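Local coordinates for protein Rv3592 (Mycobacterium tuberculosis, PDB 3HX9) that binds two stacked hemes in each active site of a homodimer and probably degrades heme oxidatively to mycobilin, releasing its iron, at residues V3-A8 against T55-D60; A8-A13 against E48-V53. One frame throughout, in Å; residues are numbered along the deposited sequence.

Interaction 1: residues V3-A8 against T55-D60. With HEM (protoporphyrin IX containing Fe), chain E.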
# COMPACT_ATOMS: atom_id res chain seq x y z
N VAL A 3 7.89 7.68 -3.88
CA VAL A 3 7.75 7.22 -2.47
C VAL A 3 6.32 6.98 -2.20
O VAL A 3 5.45 7.54 -2.89
CB VAL A 3 8.32 8.22 -1.43
CG1 VAL A 3 9.84 8.37 -1.65
CG2 VAL A 3 7.64 9.65 -1.53
N VAL A 4 6.05 6.24 -1.13
CA VAL A 4 4.68 5.99 -0.67
C VAL A 4 4.64 6.39 0.80
O VAL A 4 5.54 6.03 1.58
CB VAL A 4 4.36 4.46 -0.80
CG1 VAL A 4 3.01 4.22 -0.16
CG2 VAL A 4 4.16 4.10 -2.24
N LYS A 5 3.64 7.19 1.14
CA LYS A 5 3.42 7.59 2.53
C LYS A 5 2.03 7.12 2.91
O LYS A 5 1.04 7.56 2.33
CB LYS A 5 3.51 9.10 2.61
CG LYS A 5 4.87 9.69 2.04
CD LYS A 5 6.10 9.23 2.95
CE LYS A 5 7.45 9.96 2.65
NZ LYS A 5 7.26 10.42 1.37
N ILE A 6 1.92 6.23 3.90
CA ILE A 6 0.63 5.66 4.19
C ILE A 6 0.24 6.20 5.58
O ILE A 6 1.05 6.01 6.51
CB ILE A 6 0.77 4.12 4.33
CG1 ILE A 6 1.34 3.51 3.03
CG2 ILE A 6 -0.66 3.48 4.70
CD1 ILE A 6 1.18 1.99 2.87
N ASN A 7 -0.92 6.81 5.68
CA ASN A 7 -1.47 7.08 7.03
C ASN A 7 -2.30 5.91 7.41
O ASN A 7 -3.33 5.67 6.78
CB ASN A 7 -2.21 8.41 7.10
CG ASN A 7 -2.26 8.96 8.53
OD1 ASN A 7 -3.29 9.47 8.94
ND2 ASN A 7 -1.16 8.87 9.23
N ALA A 8 -1.88 5.18 8.47
CA ALA A 8 -2.64 4.01 8.88
C ALA A 8 -3.49 4.46 10.05
O ALA A 8 -2.95 4.69 11.14
CB ALA A 8 -1.72 2.78 9.24
N THR A 55 -0.72 7.23 0.03
CA THR A 55 -0.49 8.41 -0.84
C THR A 55 0.84 8.22 -1.56
O THR A 55 1.78 7.59 -1.05
CB THR A 55 -0.45 9.73 -0.07
OG1 THR A 55 0.79 9.84 0.71
CG2 THR A 55 -1.64 9.84 0.86
N HIS A 56 0.90 8.77 -2.79
CA HIS A 56 2.08 8.55 -3.67
C HIS A 56 2.67 9.91 -4.06
O HIS A 56 1.92 10.84 -4.39
CB HIS A 56 1.54 7.90 -4.95
CG HIS A 56 0.97 6.54 -4.69
ND1 HIS A 56 -0.35 6.30 -4.38
CD2 HIS A 56 1.61 5.34 -4.65
CE1 HIS A 56 -0.52 4.99 -4.20
NE2 HIS A 56 0.65 4.39 -4.40
N TRP A 57 3.99 10.01 -3.97
CA TRP A 57 4.67 11.28 -4.25
C TRP A 57 5.88 11.01 -5.11
O TRP A 57 6.50 9.96 -5.04
CB TRP A 57 5.10 11.96 -2.98
CG TRP A 57 3.96 12.23 -2.04
CD1 TRP A 57 3.34 11.32 -1.19
CD2 TRP A 57 3.21 13.44 -1.95
NE1 TRP A 57 2.26 11.93 -0.60
CE2 TRP A 57 2.19 13.24 -0.99
CE3 TRP A 57 3.35 14.70 -2.54
CZ2 TRP A 57 1.24 14.27 -0.67
CZ3 TRP A 57 2.44 15.72 -2.24
CH2 TRP A 57 1.41 15.50 -1.27
N GLU A 58 6.26 12.00 -5.89
CA GLU A 58 7.54 11.92 -6.61
C GLU A 58 8.78 11.83 -5.73
O GLU A 58 9.76 11.18 -6.13
CB GLU A 58 7.68 13.17 -7.48
CG GLU A 58 6.46 13.38 -8.38
CD GLU A 58 6.77 14.24 -9.59
OE1 GLU A 58 7.51 15.26 -9.45
OE2 GLU A 58 6.24 13.85 -10.68
N SER A 59 8.79 12.47 -4.55
CA SER A 59 9.91 12.45 -3.66
C SER A 59 9.46 12.65 -2.23
O SER A 59 8.35 13.16 -2.00
CB SER A 59 10.87 13.61 -4.00
OG SER A 59 10.26 14.88 -3.73
N ASP A 60 10.32 12.29 -1.31
CA ASP A 60 10.05 12.61 0.08
C ASP A 60 9.99 14.14 0.24
O ASP A 60 9.17 14.64 1.00
CB ASP A 60 11.13 12.07 0.96
CG ASP A 60 10.95 12.48 2.41
OD1 ASP A 60 9.90 12.16 3.02
OD2 ASP A 60 11.87 13.19 2.96
CHA HEM E . -7.26 12.80 9.52
CHB HEM E . -8.08 13.28 4.75
CHC HEM E . -3.42 12.12 3.89
CHD HEM E . -2.50 12.54 8.64
C1A HEM E . -7.87 12.96 8.29
C2A HEM E . -9.29 13.11 8.11
C3A HEM E . -9.52 13.26 6.81
C4A HEM E . -8.28 13.16 6.12
CMA HEM E . -10.86 13.41 6.08
CAA HEM E . -10.33 13.10 9.28
CBA HEM E . -10.71 11.65 9.60
CGA HEM E . -11.76 11.46 10.68
O1A HEM E . -11.43 10.85 11.68
O2A HEM E . -12.90 11.91 10.54
C1B HEM E . -6.88 12.99 4.14
C2B HEM E . -6.72 12.91 2.69
C3B HEM E . -5.42 12.58 2.45
C4B HEM E . -4.74 12.42 3.73
CMB HEM E . -7.79 13.18 1.63
CAB HEM E . -4.85 12.34 1.05
CBB HEM E . -3.58 12.53 0.74
C1C HEM E . -2.77 12.16 5.10
C2C HEM E . -1.38 11.84 5.30
C3C HEM E . -1.21 11.93 6.63
C4C HEM E . -2.41 12.33 7.28
CMC HEM E . -0.37 11.32 4.27
CAC HEM E . 0.09 11.68 7.38
CBC HEM E . 1.12 12.46 7.03
C1D HEM E . -3.69 12.63 9.32
C2D HEM E . -3.77 12.62 10.75
C3D HEM E . -5.26 12.69 11.03
C4D HEM E . -5.92 12.72 9.73
CMD HEM E . -2.55 12.55 11.71
CAD HEM E . -5.92 12.69 12.42
CBD HEM E . -6.15 11.21 12.73
CGD HEM E . -6.59 11.08 14.20
O1D HEM E . -7.06 12.07 14.77
O2D HEM E . -6.40 10.05 14.88
NA HEM E . -7.25 12.98 7.03
NB HEM E . -5.68 12.71 4.72
NC HEM E . -3.38 12.49 6.31
ND HEM E . -4.95 12.64 8.77
FE HEM E . -5.38 12.38 6.76
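Thr55 turns its hydroxyl between its own backbone N and carbonyl carbon (chi1 72°), which brings OG1 to 2.8 Å from Lys5 O on the neighbouring strand. The hydroxyl donates there in the carbonyl plane, on a lone pair, while Thr55 N reaches the same oxygen from above that plane, so one residue grips Lys5 O twice. OG1 in turn accepts from Trp57 NE1 at 2.9 Å, lying at the indole edge close to the ring plane; this bond helps fix the rotation of the indole. The Lys5 side chain, bent at chi2 and again at chi4, crosses that of Trp57 at about a right angle, Lys5 CG 3.9 Å from Trp57 CD1, and its NZ forms a long salt bridge of 3.6 Å to Asp60 OD1, an oxygen that also accepts a hydrogen bond from Gln64 NE2. Val3 CG2 packs on Trp57 CB at 3.7 Å, and on the other face of the sheet Val4 lies alongside His56. Beyond Lys5, Asn7 OD1 comes within 3.2 Å of the heme meso carbon CHD, and Thr55 CG2 touches a heme vinyl. These are the central antiparallel strands of the ferredoxin-like sheet, with strands 36-46 and 87-99 outside them and helix 60-68 packed over Trp57 and Lys5.

Interaction 2: residues A8-A13 against E48-V53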
# COMPACT_ATOMS: atom_id res chain seq x y z
N ALA A 8 -1.88 5.18 8.47
CA ALA A 8 -2.64 4.01 8.88
C ALA A 8 -3.49 4.46 10.05
O ALA A 8 -2.95 4.69 11.14
CB ALA A 8 -1.72 2.78 9.24
N ILE A 9 -4.79 4.59 9.84
CA ILE A 9 -5.68 5.33 10.77
C ILE A 9 -6.61 4.37 11.49
O ILE A 9 -7.14 3.40 10.92
CB ILE A 9 -6.44 6.44 10.09
CG1 ILE A 9 -7.19 5.91 8.84
CG2 ILE A 9 -5.44 7.46 9.71
CD1 ILE A 9 -8.10 6.96 8.20
N GLU A 10 -6.65 4.54 12.79
CA GLU A 10 -7.49 3.70 13.65
C GLU A 10 -8.91 4.23 13.63
O GLU A 10 -9.15 5.37 13.96
CB GLU A 10 -6.91 3.73 15.09
CG GLU A 10 -5.64 2.85 15.24
CD GLU A 10 -4.58 3.42 16.24
OE1 GLU A 10 -3.35 3.43 15.93
OE2 GLU A 10 -4.99 3.88 17.34
N VAL A 11 -9.86 3.42 13.20
CA VAL A 11 -11.20 3.88 12.98
C VAL A 11 -12.09 2.99 13.81
O VAL A 11 -12.05 1.82 13.64
CB VAL A 11 -11.61 3.67 11.50
CG1 VAL A 11 -13.02 4.09 11.30
CG2 VAL A 11 -10.75 4.57 10.65
N PRO A 12 -12.91 3.56 14.69
CA PRO A 12 -13.75 2.67 15.55
C PRO A 12 -14.66 1.78 14.72
O PRO A 12 -15.15 2.17 13.67
CB PRO A 12 -14.65 3.68 16.30
CG PRO A 12 -13.77 4.84 16.48
CD PRO A 12 -12.98 4.95 15.15
N ALA A 13 -14.88 0.56 15.18
CA ALA A 13 -15.84 -0.30 14.51
C ALA A 13 -17.20 0.38 14.44
O ALA A 13 -17.69 0.97 15.45
CB ALA A 13 -15.91 -1.65 15.21
N GLU A 48 -5.54 -6.73 9.14
CA GLU A 48 -5.29 -5.33 9.58
C GLU A 48 -6.65 -4.79 10.03
O GLU A 48 -7.70 -5.19 9.48
CB GLU A 48 -4.72 -4.56 8.35
CG GLU A 48 -4.06 -3.17 8.47
CD GLU A 48 -3.31 -2.85 9.75
OE1 GLU A 48 -2.10 -3.08 9.92
OE2 GLU A 48 -3.98 -2.27 10.54
N GLU A 49 -6.69 -3.96 11.08
CA GLU A 49 -7.92 -3.34 11.49
C GLU A 49 -7.99 -1.86 11.06
O GLU A 49 -9.03 -1.22 11.19
CB GLU A 49 -8.05 -3.42 13.06
CG GLU A 49 -6.74 -2.95 13.79
CD GLU A 49 -5.52 -3.95 13.70
OE1 GLU A 49 -5.70 -5.11 14.18
OE2 GLU A 49 -4.41 -3.59 13.16
N ARG A 50 -6.85 -1.32 10.64
CA ARG A 50 -6.75 0.13 10.32
C ARG A 50 -7.11 0.33 8.85
O ARG A 50 -6.87 -0.56 8.04
CB ARG A 50 -5.34 0.66 10.54
CG ARG A 50 -4.91 0.44 11.99
CD ARG A 50 -3.48 0.92 12.24
NE ARG A 50 -2.58 -0.01 11.61
CZ ARG A 50 -1.26 0.12 11.66
NH1 ARG A 50 -0.71 1.18 12.30
NH2 ARG A 50 -0.49 -0.82 11.06
N TYR A 51 -7.70 1.47 8.56
CA TYR A 51 -7.75 1.93 7.15
C TYR A 51 -6.35 2.37 6.76
O TYR A 51 -5.63 2.95 7.58
CB TYR A 51 -8.68 3.12 7.00
CG TYR A 51 -10.14 2.74 6.87
CD1 TYR A 51 -10.83 2.87 5.63
CD2 TYR A 51 -10.82 2.28 7.97
CE1 TYR A 51 -12.18 2.49 5.52
CE2 TYR A 51 -12.20 1.90 7.88
CZ TYR A 51 -12.85 2.07 6.68
OH TYR A 51 -14.20 1.69 6.63
N PHE A 52 -6.00 2.16 5.49
CA PHE A 52 -4.70 2.69 4.98
C PHE A 52 -5.00 3.76 3.97
O PHE A 52 -5.73 3.50 3.02
CB PHE A 52 -3.88 1.61 4.24
CG PHE A 52 -3.03 0.72 5.12
CD1 PHE A 52 -3.23 0.69 6.51
CD2 PHE A 52 -2.05 -0.08 4.57
CE1 PHE A 52 -2.45 -0.13 7.31
CE2 PHE A 52 -1.25 -0.92 5.36
CZ PHE A 52 -1.51 -0.95 6.76
N VAL A 53 -4.45 4.96 4.19
CA VAL A 53 -4.59 6.06 3.30
C VAL A 53 -3.24 6.10 2.58
O VAL A 53 -2.26 6.53 3.15
CB VAL A 53 -4.84 7.36 4.06
CG1 VAL A 53 -4.98 8.56 3.09
CG2 VAL A 53 -6.21 7.17 4.83
O HOH W 1 -2.04 3.54 13.57
O HOH W 2 -9.25 0.70 13.19
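Ala8 meets Arg50 through its methyl, which sits over one face of the guanidinium, offset toward its rim. Arg50 CB lies 3.3 Å from Ile9 O; from there the chain runs to CG, which lies beside Glu10 CG, and on to CD, packed against Ala8 CB. At chi3 (-73°) the chain bends, swinging NE and CZ across that methyl, with CB of Ala8 3.6 Å from Arg50 CZ. At the tip, NH1 donates to a water that itself donates to Ala8 O and Glu10 OE1, while NE and NH2 grip Glu48 side-on. NE takes Glu48 OE2 at 2.9 Å and NH2 takes OE1; the two oxygens lie nearly in the guanidinium plane, whereas the nitrogens meet the carboxylate from above its plane. Arg50 N adds a third bond, using the anti lone pair of OE2.

Beside this, Ile9 N donates to Tyr51 O at 2.9 Å; the return bond from Tyr51 N to Ile9 O is weak, bent to 131° at the hydrogen. A second water links the two chain segments further on, accepting from Val11 N and donating to Glu49 O. Val11 CG2 rests 3.5 Å from Tyr51 CD2, and Ile9 CD1 reaches Val53 CG2. Helix 16-25 covers this side through Leu19 and Phe23, and Glu20 of that helix hydrogen-bonds Tyr51 OH. On the other face Phe52 touches Ala8 and meets Phe92 of the second subunit.

With Glu48 bridging its side chain and backbone N, Arg50 is held with one face against the Ala8 methyl, and its charge is probably largely balanced by that carboxylate, with water carrying the link to Glu10.

Overall arrangement
Interactions 1 and 2 are successive lengths of one antiparallel pairing between strands 3-9 and 51-57, with centres about 17 Å apart and Ala8 in common. Asn7 N of interaction 1 probably donates to Val53 O of interaction 2 at 2.9 Å, and Ile6 CG2 packs on Phe52 CG at 3.7 Å, so the pairing carries through from one to the other. Asn7, Thr55 and Val53 all line the heme pocket on one face of the sheet, where the side chain of Trp57 is also about 3 Å from that of Trp66, the predicted transition-state stabiliser, at the nearest atoms. Val4, Ile6 and Phe52 point to the other face and pack on the second subunit.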